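Local coordinates for protein Abbfa_003403 (Acinetobacter baumannii, PDB 4ZXH) that probably builds a peptide product as a four-domain nonribosomal peptide synthetase with condensation, adenylation, peptidyl carrier and thioesterase domains, at residues R8-I19 / I82-Y91; Q490-T501 / L682-V690. All blocks are in the same frame, centred on the assembly; numbering follows the deposited sequence.

Overall arrangement
The two contacts lie in different catalytic domains, on opposite sides of the centre of the chain, with centres about 89 Å apart and nearest atoms about 70 Å apart; they share no secondary-structure element. Interaction 1 adds an outer antiparallel strand to a small sheet in the condensation region and is partly buried: apolar packing and a buried glutamine amide on one side, a salt bridge on the other face of the sheet, and charged and aromatic groups toward the exposed far end. Interaction 2 is a buried parallel strand pairing within the large mixed sheet of the adenylation region, where main-chain hydrogen bonds and aliphatic packing dominate and a helix end abuts a glycine turn.

Interaction 1 of 2, residues R8-I19 / I82-Y91; sequences RLEPEVLSRHAI and IEQLIWDRVY
I19 closes one end of this antiparallel pairing by packing on I82 and Q84. Its CG1 lies between its backbone N and carbonyl carbon (chi1 62°), and from there CD1 crosses to I82 CG2 (3.7 Å) while CG2 rests on Q84 CG (3.5 Å). The extended Q84 side chain sends NE2 to A18 O (2.9 Å), and Q23 takes up its OE1, satisfying both ends of this buried amide. Q84 also exchanges two backbone bonds with H17. Farther along, I86 faces both L14 and S15, a classic beta bulge: L14 N donates to I86 O (2.8 Å) and I86 N to S15 O (3.1 Å). I86 CD1 approaches S15 OG and H17 NE2, which are hydrogen-bonded to each other. On the other face L85 CD2 lies over the R16 guanidinium, whose NH1 forms a salt bridge to the syn side of E83 OE1 (2.9 Å), near the guanidinium plane but bent (N-H...O 131°). Beyond the bulge, V13 CG2 sits over the six-membered ring of W87, a CH-pi contact. Strand 81-87 is the middle member of a three-stranded sheet, between 13-18 and 73-78; helix 179-187 packs on H17, Q84 and I86, and helix 21-32 on I19 and I82.

Interaction 2 of 2, residues Q490-T501 / L682-V690; sequences QIDERGDNHALT and LMYGGVVHV
G685, at a positive phi of 103°, presents a bare backbone to the last turn of helix 483-494, and Q490 and R494 close over it. The R494 chain bends at chi2 and chi3, laying its aliphatic part along the glycine with CG 3.7 Å from G685 CA. Q490 bends at chi2 (-52°) and drapes its CG against the carbonyl oxygens of L682 and M683. Past this turn the segments run side by side as parallel strands. V688 bonds to both sides of L500: its N donates to A499 O (2.8 Å), and its O accepts from T501 N (3.0 Å). V690 N adds a weak bond to T501 O. L500 and V688 point the same way, with L500 CD2 against V688 CB (3.6 Å), and L682 CD2 extends this apolar patch toward A499 CB (4.2 Å). On the other face T501 lies alongside H689, its CB nearest ND1 (3.6 Å). Strand 498-501 bulges where A499 and L500 both face V507 of the edge strand 507-508, while strand 687-690 pairs on with 662-665. With no salt bridge between the two segments, main-chain bonds set the register of this buried pairing, and aliphatic side chains pack on one face.

Interaction 1 of 2, residues R8-I19 / I82-Y91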
loop_
_atom_site.group_PDB
_atom_site.type_symbol
_atom_site.label_atom_id
_atom_site.label_comp_id
_atom_site.label_asym_id
_atom_site.label_seq_id
_atom_site.Cartn_x
_atom_site.Cartn_y
_atom_site.Cartn_z
ATOM N N ARG A 8 17.018 -37.789 -24.003
ATOM C CA ARG A 8 17.068 -36.378 -24.345
ATOM C C ARG A 8 18.057 -36.169 -25.485
ATOM O O ARG A 8 19.276 -36.240 -25.289
ATOM C CB ARG A 8 17.479 -35.555 -23.117
ATOM C CG ARG A 8 17.119 -34.073 -23.142
ATOM C CD ARG A 8 17.036 -33.558 -21.708
ATOM N NE ARG A 8 17.709 -34.473 -20.780
ATOM C CZ ARG A 8 17.353 -34.674 -19.512
ATOM N NH1 ARG A 8 16.316 -34.031 -18.988
ATOM N NH2 ARG A 8 18.031 -35.531 -18.764
ATOM N N LEU A 9 17.539 -35.941 -26.687
ATOM C CA LEU A 9 18.399 -35.458 -27.762
ATOM C C LEU A 9 17.988 -34.005 -28.024
ATOM O O LEU A 9 16.826 -33.644 -27.812
ATOM C CB LEU A 9 18.300 -36.350 -29.006
ATOM C CG LEU A 9 16.954 -36.664 -29.659
ATOM C CD1 LEU A 9 16.665 -35.602 -30.675
ATOM C CD2 LEU A 9 16.930 -38.040 -30.301
ATOM N N GLU A 10 18.932 -33.180 -28.478
ATOM C CA GLU A 10 18.852 -31.733 -28.251
ATOM C C GLU A 10 18.079 -30.943 -29.329
ATOM O O GLU A 10 18.366 -31.048 -30.517
ATOM C CB GLU A 10 20.267 -31.160 -28.070
ATOM C CG GLU A 10 20.350 -30.137 -26.928
ATOM C CD GLU A 10 20.463 -30.775 -25.539
ATOM O OE1 GLU A 10 20.456 -32.025 -25.433
ATOM O OE2 GLU A 10 20.540 -30.015 -24.546
ATOM N N PRO A 11 17.077 -30.156 -28.890
ATOM C CA PRO A 11 16.046 -29.525 -29.727
ATOM C C PRO A 11 16.491 -28.304 -30.530
ATOM O O PRO A 11 17.419 -27.606 -30.126
ATOM C CB PRO A 11 14.987 -29.114 -28.702
ATOM C CG PRO A 11 15.745 -28.945 -27.434
ATOM C CD PRO A 11 16.824 -29.943 -27.451
ATOM N N GLU A 12 15.822 -28.079 -31.661
ATOM C CA GLU A 12 15.991 -26.883 -32.475
ATOM C C GLU A 12 14.653 -26.135 -32.568
ATOM O O GLU A 12 13.591 -26.715 -32.381
ATOM C CB GLU A 12 16.500 -27.239 -33.879
ATOM C CG GLU A 12 17.917 -27.854 -33.966
ATOM C CD GLU A 12 19.036 -26.946 -33.429
ATOM O OE1 GLU A 12 18.991 -25.715 -33.659
ATOM O OE2 GLU A 12 19.977 -27.470 -32.788
ATOM N N VAL A 13 14.703 -24.846 -32.866
ATOM C CA VAL A 13 13.494 -24.051 -33.044
ATOM C C VAL A 13 12.919 -24.243 -34.448
ATOM O O VAL A 13 13.620 -24.057 -35.444
ATOM C CB VAL A 13 13.781 -22.543 -32.790
ATOM C CG1 VAL A 13 12.555 -21.695 -33.057
ATOM C CG2 VAL A 13 14.258 -22.331 -31.368
ATOM N N LEU A 14 11.648 -24.624 -34.531
ATOM C CA LEU A 14 10.993 -24.793 -35.828
ATOM C C LEU A 14 10.512 -23.467 -36.415
ATOM O O LEU A 14 10.771 -23.179 -37.582
ATOM C CB LEU A 14 9.810 -25.758 -35.728
ATOM C CG LEU A 14 10.093 -27.257 -35.744
ATOM C CD1 LEU A 14 8.788 -28.029 -35.634
ATOM C CD2 LEU A 14 10.813 -27.617 -37.003
ATOM N N SER A 15 9.796 -22.675 -35.616
ATOM C CA SER A 15 9.310 -21.371 -36.072
ATOM C C SER A 15 9.089 -20.370 -34.922
ATOM O O SER A 15 8.931 -20.762 -33.765
ATOM C CB SER A 15 8.011 -21.533 -36.872
ATOM O OG SER A 15 7.003 -22.176 -36.112
ATOM N N ARG A 16 9.072 -19.080 -35.272
ATOM C CA ARG A 16 8.880 -17.980 -34.316
ATOM C C ARG A 16 7.568 -17.238 -34.546
ATOM O O ARG A 16 7.271 -16.842 -35.662
ATOM C CB ARG A 16 10.042 -16.990 -34.413
ATOM C CG ARG A 16 11.408 -17.633 -34.203
ATOM C CD ARG A 16 12.526 -16.616 -33.962
ATOM N NE ARG A 16 13.699 -17.299 -33.418
ATOM C CZ ARG A 16 14.049 -17.272 -32.137
ATOM N NH1 ARG A 16 13.332 -16.557 -31.285
ATOM N NH2 ARG A 16 15.124 -17.938 -31.712
ATOM N N HIS A 17 6.787 -17.031 -33.492
ATOM C CA HIS A 17 5.538 -16.289 -33.633
ATOM C C HIS A 17 5.322 -15.248 -32.534
ATOM O O HIS A 17 6.079 -15.176 -31.558
ATOM C CB HIS A 17 4.371 -17.262 -33.657
ATOM C CG HIS A 17 4.575 -18.392 -34.608
ATOM N ND1 HIS A 17 4.370 -18.266 -35.965
ATOM C CD2 HIS A 17 5.024 -19.653 -34.408
ATOM C CE1 HIS A 17 4.655 -19.413 -36.557
ATOM N NE2 HIS A 17 5.052 -20.272 -35.635
ATOM N N ALA A 18 4.290 -14.431 -32.718
ATOM C CA ALA A 18 3.876 -13.490 -31.699
ATOM C C ALA A 18 3.035 -14.205 -30.648
ATOM O O ALA A 18 2.529 -15.296 -30.903
ATOM C CB ALA A 18 3.102 -12.362 -32.319
ATOM N N ILE A 19 2.894 -13.608 -29.465
ATOM C CA ILE A 19 1.878 -14.077 -28.525
ATOM C C ILE A 19 0.640 -13.230 -28.767
ATOM O O ILE A 19 0.717 -12.169 -29.400
ATOM C CB ILE A 19 2.312 -13.977 -27.044
ATOM C CG1 ILE A 19 2.576 -12.531 -26.647
ATOM C CG2 ILE A 19 3.574 -14.759 -26.788
ATOM C CD1 ILE A 19 2.685 -12.340 -25.133
ATOM N N ILE A 82 7.673 -10.012 -26.898
ATOM C CA ILE A 82 7.508 -11.385 -26.448
ATOM C C ILE A 82 7.159 -12.300 -27.614
ATOM O O ILE A 82 6.335 -11.953 -28.459
ATOM C CB ILE A 82 6.423 -11.463 -25.377
ATOM C CG1 ILE A 82 6.704 -10.409 -24.300
ATOM C CG2 ILE A 82 6.362 -12.855 -24.745
ATOM C CD1 ILE A 82 5.491 -10.047 -23.427
ATOM N N GLU A 83 7.799 -13.466 -27.668
ATOM C CA GLU A 83 7.569 -14.424 -28.755
ATOM C C GLU A 83 7.035 -15.776 -28.256
ATOM O O GLU A 83 7.159 -16.108 -27.080
ATOM C CB GLU A 83 8.865 -14.646 -29.542
ATOM C CG GLU A 83 9.198 -13.567 -30.565
ATOM C CD GLU A 83 10.485 -13.864 -31.337
ATOM O OE1 GLU A 83 11.421 -14.417 -30.719
ATOM O OE2 GLU A 83 10.550 -13.567 -32.560
ATOM N N GLN A 84 6.421 -16.533 -29.160
ATOM C CA GLN A 84 6.165 -17.968 -28.975
ATOM C C GLN A 84 7.075 -18.741 -29.903
ATOM O O GLN A 84 7.078 -18.504 -31.116
ATOM C CB GLN A 84 4.721 -18.344 -29.309
ATOM C CG GLN A 84 3.700 -17.950 -28.301
ATOM C CD GLN A 84 2.309 -18.383 -28.706
ATOM O OE1 GLN A 84 1.674 -19.167 -28.013
ATOM N NE2 GLN A 84 1.822 -17.860 -29.829
ATOM N N LEU A 85 7.837 -19.675 -29.360
ATOM C CA LEU A 85 8.636 -20.547 -30.210
ATOM C C LEU A 85 8.040 -21.963 -30.225
ATOM O O LEU A 85 7.730 -22.526 -29.169
ATOM C CB LEU A 85 10.081 -20.590 -29.724
ATOM C CG LEU A 85 10.850 -19.296 -29.454
ATOM C CD1 LEU A 85 12.299 -19.619 -29.124
ATOM C CD2 LEU A 85 10.763 -18.315 -30.627
ATOM N N ILE A 86 7.867 -22.532 -31.416
ATOM C CA ILE A 86 7.549 -23.954 -31.529
ATOM C C ILE A 86 8.831 -24.768 -31.706
ATOM O O ILE A 86 9.465 -24.718 -32.751
ATOM C CB ILE A 86 6.597 -24.250 -32.702
ATOM C CG1 ILE A 86 5.212 -23.638 -32.457
ATOM C CG2 ILE A 86 6.443 -25.745 -32.868
ATOM C CD1 ILE A 86 4.337 -23.597 -33.691
ATOM N N TRP A 87 9.219 -25.497 -30.664
ATOM C CA TRP A 87 10.382 -26.376 -30.718
ATOM C C TRP A 87 10.048 -27.668 -31.453
ATOM O O TRP A 87 8.938 -28.165 -31.338
ATOM C CB TRP A 87 10.867 -26.695 -29.307
ATOM C CG TRP A 87 11.348 -25.505 -28.573
ATOM C CD1 TRP A 87 10.605 -24.653 -27.812
ATOM C CD2 TRP A 87 12.690 -25.014 -28.532
ATOM N NE1 TRP A 87 11.407 -23.660 -27.293
ATOM C CE2 TRP A 87 12.691 -23.860 -27.726
ATOM C CE3 TRP A 87 13.895 -25.442 -29.095
ATOM C CZ2 TRP A 87 13.846 -23.132 -27.467
ATOM C CZ3 TRP A 87 15.040 -24.711 -28.843
ATOM C CH2 TRP A 87 15.008 -23.570 -28.035
ATOM N N ASP A 88 10.997 -28.222 -32.197
ATOM C CA ASP A 88 10.741 -29.476 -32.906
ATOM C C ASP A 88 10.468 -30.610 -31.920
ATOM O O ASP A 88 9.775 -31.578 -32.242
ATOM C CB ASP A 88 11.915 -29.845 -33.821
ATOM C CG ASP A 88 13.191 -30.152 -33.052
ATOM O OD1 ASP A 88 13.327 -29.713 -31.884
ATOM O OD2 ASP A 88 14.075 -30.826 -33.628
ATOM N N ARG A 89 11.018 -30.484 -30.716
ATOM C CA ARG A 89 10.814 -31.489 -29.679
ATOM C C ARG A 89 11.157 -30.952 -28.298
ATOM O O ARG A 89 12.000 -30.081 -28.150
ATOM C CB ARG A 89 11.642 -32.733 -29.975
ATOM C CG ARG A 89 13.112 -32.516 -29.792
ATOM C CD ARG A 89 13.883 -33.766 -30.135
ATOM N NE ARG A 89 13.748 -34.178 -31.537
ATOM C CZ ARG A 89 14.579 -33.815 -32.518
ATOM N NH1 ARG A 89 15.601 -32.997 -32.263
ATOM N NH2 ARG A 89 14.380 -34.255 -33.765
ATOM N N VAL A 90 10.480 -31.480 -27.288
ATOM C CA VAL A 90 10.679 -31.071 -25.907
ATOM C C VAL A 90 10.858 -32.314 -25.033
ATOM O O VAL A 90 10.160 -33.313 -25.221
ATOM C CB VAL A 90 9.486 -30.253 -25.393
ATOM C CG1 VAL A 90 9.704 -29.862 -23.955
ATOM C CG2 VAL A 90 9.309 -29.018 -26.224
ATOM N N TYR A 91 11.787 -32.291 -24.088
ATOM C CA TYR A 91 11.856 -33.425 -23.184
ATOM C C TYR A 91 10.748 -33.220 -22.156
ATOM O O TYR A 91 10.681 -32.182 -21.513
ATOM C CB TYR A 91 13.240 -33.569 -22.534
ATOM C CG TYR A 91 13.425 -34.889 -21.783
ATOM C CD1 TYR A 91 13.535 -36.096 -22.472
ATOM C CD2 TYR A 91 13.499 -34.924 -20.387
ATOM C CE1 TYR A 91 13.696 -37.300 -21.794
ATOM C CE2 TYR A 91 13.668 -36.124 -19.706
ATOM C CZ TYR A 91 13.765 -37.308 -20.414
ATOM O OH TYR A 91 13.929 -38.502 -19.749
#

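Interaction 2 of 2, residues Q490-T501 / L682-V690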
loop_
_atom_site.group_PDB
_atom_site.type_symbol
_atom_site.label_atom_id
_atom_site.label_comp_id
_atom_site.label_asym_id
_atom_site.label_seq_id
_atom_site.Cartn_x
_atom_site.Cartn_y
_atom_site.Cartn_z
ATOM N N GLN A 490 -13.691 0.341 55.022
ATOM C CA GLN A 490 -12.238 0.418 54.895
ATOM C C GLN A 490 -11.621 1.437 55.851
ATOM O O GLN A 490 -10.550 1.205 56.401
ATOM C CB GLN A 490 -11.839 0.743 53.454
ATOM C CG GLN A 490 -12.212 -0.356 52.467
ATOM C CD GLN A 490 -11.713 -1.728 52.899
ATOM O OE1 GLN A 490 -10.585 -1.878 53.385
ATOM N NE2 GLN A 490 -12.571 -2.730 52.758
ATOM N N ILE A 491 -12.291 2.559 56.060
ATOM C CA ILE A 491 -11.830 3.517 57.063
ATOM C C ILE A 491 -11.841 2.919 58.482
ATOM O O ILE A 491 -10.845 3.002 59.202
ATOM C CB ILE A 491 -12.680 4.797 57.031
ATOM C CG1 ILE A 491 -12.375 5.580 55.748
ATOM C CG2 ILE A 491 -12.398 5.645 58.240
ATOM C CD1 ILE A 491 -13.191 6.828 55.575
ATOM N N ASP A 492 -12.950 2.293 58.871
ATOM C CA ASP A 492 -13.074 1.714 60.213
ATOM C C ASP A 492 -12.086 0.573 60.441
ATOM O O ASP A 492 -11.607 0.374 61.555
ATOM C CB ASP A 492 -14.506 1.218 60.459
ATOM C CG ASP A 492 -15.528 2.360 60.500
ATOM O OD1 ASP A 492 -15.143 3.510 60.826
ATOM O OD2 ASP A 492 -16.719 2.105 60.201
ATOM N N GLU A 493 -11.779 -0.165 59.377
ATOM C CA GLU A 493 -10.895 -1.327 59.470
ATOM C C GLU A 493 -9.417 -0.987 59.298
ATOM O O GLU A 493 -8.578 -1.441 60.077
ATOM C CB GLU A 493 -11.289 -2.381 58.432
ATOM C CG GLU A 493 -12.593 -3.085 58.735
ATOM C CD GLU A 493 -12.944 -4.133 57.697
ATOM O OE1 GLU A 493 -12.191 -4.272 56.705
ATOM O OE2 GLU A 493 -13.973 -4.819 57.875
ATOM N N ARG A 494 -9.096 -0.200 58.276
ATOM C CA ARG A 494 -7.698 0.106 57.972
ATOM C C ARG A 494 -7.048 1.041 59.000
ATOM O O ARG A 494 -5.822 1.098 59.097
ATOM C CB ARG A 494 -7.581 0.705 56.568
ATOM C CG ARG A 494 -7.943 -0.276 55.454
ATOM C CD ARG A 494 -6.995 -1.466 55.462
ATOM N NE ARG A 494 -5.636 -1.061 55.112
ATOM C CZ ARG A 494 -4.545 -1.746 55.437
ATOM N NH1 ARG A 494 -4.645 -2.882 56.120
ATOM N NH2 ARG A 494 -3.352 -1.293 55.073
ATOM N N GLY A 495 -7.870 1.765 59.761
ATOM C CA GLY A 495 -7.394 2.587 60.865
ATOM C C GLY A 495 -6.319 3.611 60.530
ATOM O O GLY A 495 -6.593 4.620 59.867
ATOM N N ASP A 496 -5.091 3.347 60.980
ATOM C CA ASP A 496 -3.993 4.306 60.838
ATOM C C ASP A 496 -3.040 3.977 59.682
ATOM O O ASP A 496 -2.047 4.677 59.459
ATOM C CB ASP A 496 -3.227 4.411 62.161
ATOM C CG ASP A 496 -3.980 5.241 63.198
ATOM O OD1 ASP A 496 -4.690 6.192 62.788
ATOM O OD2 ASP A 496 -3.882 4.943 64.411
ATOM N N ASN A 497 -3.358 2.924 58.936
ATOM C CA ASN A 497 -2.635 2.620 57.707
ATOM C C ASN A 497 -2.755 3.737 56.682
ATOM O O ASN A 497 -3.696 4.542 56.733
ATOM C CB ASN A 497 -3.146 1.319 57.093
ATOM C CG ASN A 497 -2.564 0.092 57.753
ATOM O OD1 ASN A 497 -3.294 -0.715 58.326
ATOM N ND2 ASN A 497 -1.246 -0.077 57.648
ATOM N N HIS A 498 -1.807 3.766 55.747
ATOM C CA HIS A 498 -1.783 4.779 54.694
ATOM C C HIS A 498 -2.966 4.660 53.736
ATOM O O HIS A 498 -3.405 3.564 53.405
ATOM C CB HIS A 498 -0.484 4.696 53.891
ATOM C CG HIS A 498 0.757 4.790 54.723
ATOM N ND1 HIS A 498 0.886 5.674 55.771
ATOM C CD2 HIS A 498 1.936 4.131 54.634
ATOM C CE1 HIS A 498 2.086 5.544 56.308
ATOM N NE2 HIS A 498 2.742 4.616 55.637
ATOM N N ALA A 499 -3.460 5.808 53.286
ATOM C CA ALA A 499 -4.549 5.874 52.328
ATOM C C ALA A 499 -4.179 6.782 51.149
ATOM O O ALA A 499 -4.395 6.427 49.992
ATOM C CB ALA A 499 -5.810 6.370 53.004
ATOM N N LEU A 500 -3.620 7.952 51.447
ATOM C CA LEU A 500 -3.273 8.927 50.413
ATOM C C LEU A 500 -1.841 9.462 50.546
ATOM O O LEU A 500 -1.414 9.837 51.638
ATOM C CB LEU A 500 -4.269 10.086 50.450
ATOM C CG LEU A 500 -5.730 9.679 50.232
ATOM C CD1 LEU A 500 -6.679 10.794 50.639
ATOM C CD2 LEU A 500 -5.971 9.294 48.785
ATOM N N THR A 501 -1.102 9.494 49.435
ATOM C CA THR A 501 0.238 10.084 49.424
ATOM C C THR A 501 0.294 11.331 48.563
ATOM O O THR A 501 0.135 11.263 47.349
ATOM C CB THR A 501 1.301 9.112 48.916
ATOM O OG1 THR A 501 1.396 8.000 49.811
ATOM C CG2 THR A 501 2.651 9.815 48.863
ATOM N N LEU A 682 -9.232 2.766 47.559
ATOM C CA LEU A 682 -9.865 3.122 48.826
ATOM C C LEU A 682 -11.010 2.166 49.167
ATOM O O LEU A 682 -11.277 1.908 50.333
ATOM C CB LEU A 682 -10.380 4.546 48.787
ATOM C CG LEU A 682 -9.342 5.634 48.588
ATOM C CD1 LEU A 682 -10.053 6.974 48.514
ATOM C CD2 LEU A 682 -8.325 5.622 49.713
ATOM N N MET A 683 -11.682 1.636 48.149
ATOM C CA MET A 683 -12.700 0.609 48.368
ATOM C C MET A 683 -12.133 -0.686 48.984
ATOM O O MET A 683 -12.887 -1.501 49.537
ATOM C CB MET A 683 -13.416 0.276 47.050
ATOM C CG MET A 683 -14.343 1.362 46.506
ATOM S SD MET A 683 -14.737 1.163 44.739
ATOM C CE MET A 683 -15.258 -0.546 44.652
ATOM N N TYR A 684 -10.821 -0.892 48.902
ATOM C CA TYR A 684 -10.282 -2.185 49.322
ATOM C C TYR A 684 -9.128 -2.123 50.331
ATOM O O TYR A 684 -8.636 -3.168 50.774
ATOM C CB TYR A 684 -9.870 -2.982 48.074
ATOM C CG TYR A 684 -11.071 -3.320 47.221
ATOM C CD1 TYR A 684 -11.945 -4.337 47.602
ATOM C CD2 TYR A 684 -11.370 -2.593 46.070
ATOM C CE1 TYR A 684 -13.067 -4.649 46.859
ATOM C CE2 TYR A 684 -12.502 -2.902 45.307
ATOM C CZ TYR A 684 -13.342 -3.936 45.720
ATOM O OH TYR A 684 -14.464 -4.264 45.003
ATOM N N GLY A 685 -8.718 -0.913 50.712
ATOM C CA GLY A 685 -7.744 -0.744 51.778
ATOM C C GLY A 685 -6.337 -0.414 51.311
ATOM O O GLY A 685 -5.407 -0.288 52.123
ATOM N N GLY A 686 -6.180 -0.272 49.997
ATOM C CA GLY A 686 -4.901 0.072 49.398
ATOM C C GLY A 686 -4.554 1.552 49.461
ATOM O O GLY A 686 -5.202 2.317 50.169
ATOM N N VAL A 687 -3.529 1.952 48.712
ATOM C CA VAL A 687 -3.026 3.321 48.740
ATOM C C VAL A 687 -3.186 4.068 47.410
ATOM O O VAL A 687 -2.844 3.552 46.341
ATOM C CB VAL A 687 -1.536 3.342 49.130
ATOM C CG1 VAL A 687 -0.986 4.753 49.037
ATOM C CG2 VAL A 687 -1.349 2.778 50.521
ATOM N N VAL A 688 -3.705 5.289 47.476
ATOM C CA VAL A 688 -3.707 6.166 46.306
ATOM C C VAL A 688 -2.532 7.141 46.375
ATOM O O VAL A 688 -2.454 7.963 47.287
ATOM C CB VAL A 688 -5.021 6.977 46.177
ATOM C CG1 VAL A 688 -4.880 8.043 45.090
ATOM C CG2 VAL A 688 -6.206 6.066 45.883
ATOM N N HIS A 689 -1.614 7.038 45.419
ATOM C CA HIS A 689 -0.570 8.041 45.272
ATOM C C HIS A 689 -1.071 9.144 44.343
ATOM O O HIS A 689 -1.175 8.951 43.125
ATOM C CB HIS A 689 0.713 7.411 44.736
ATOM C CG HIS A 689 1.295 6.382 45.651
ATOM N ND1 HIS A 689 2.360 6.644 46.487
ATOM C CD2 HIS A 689 0.941 5.097 45.885
ATOM C CE1 HIS A 689 2.642 5.561 47.189
ATOM N NE2 HIS A 689 1.793 4.609 46.845
ATOM N N VAL A 690 -1.414 10.294 44.918
ATOM C CA VAL A 690 -1.827 11.424 44.099
ATOM C C VAL A 690 -0.591 12.091 43.503
ATOM O O VAL A 690 0.198 12.728 44.203
ATOM C CB VAL A 690 -2.652 12.443 44.891
ATOM C CG1 VAL A 690 -3.076 13.572 43.988
ATOM C CG2 VAL A 690 -3.869 11.778 45.482
#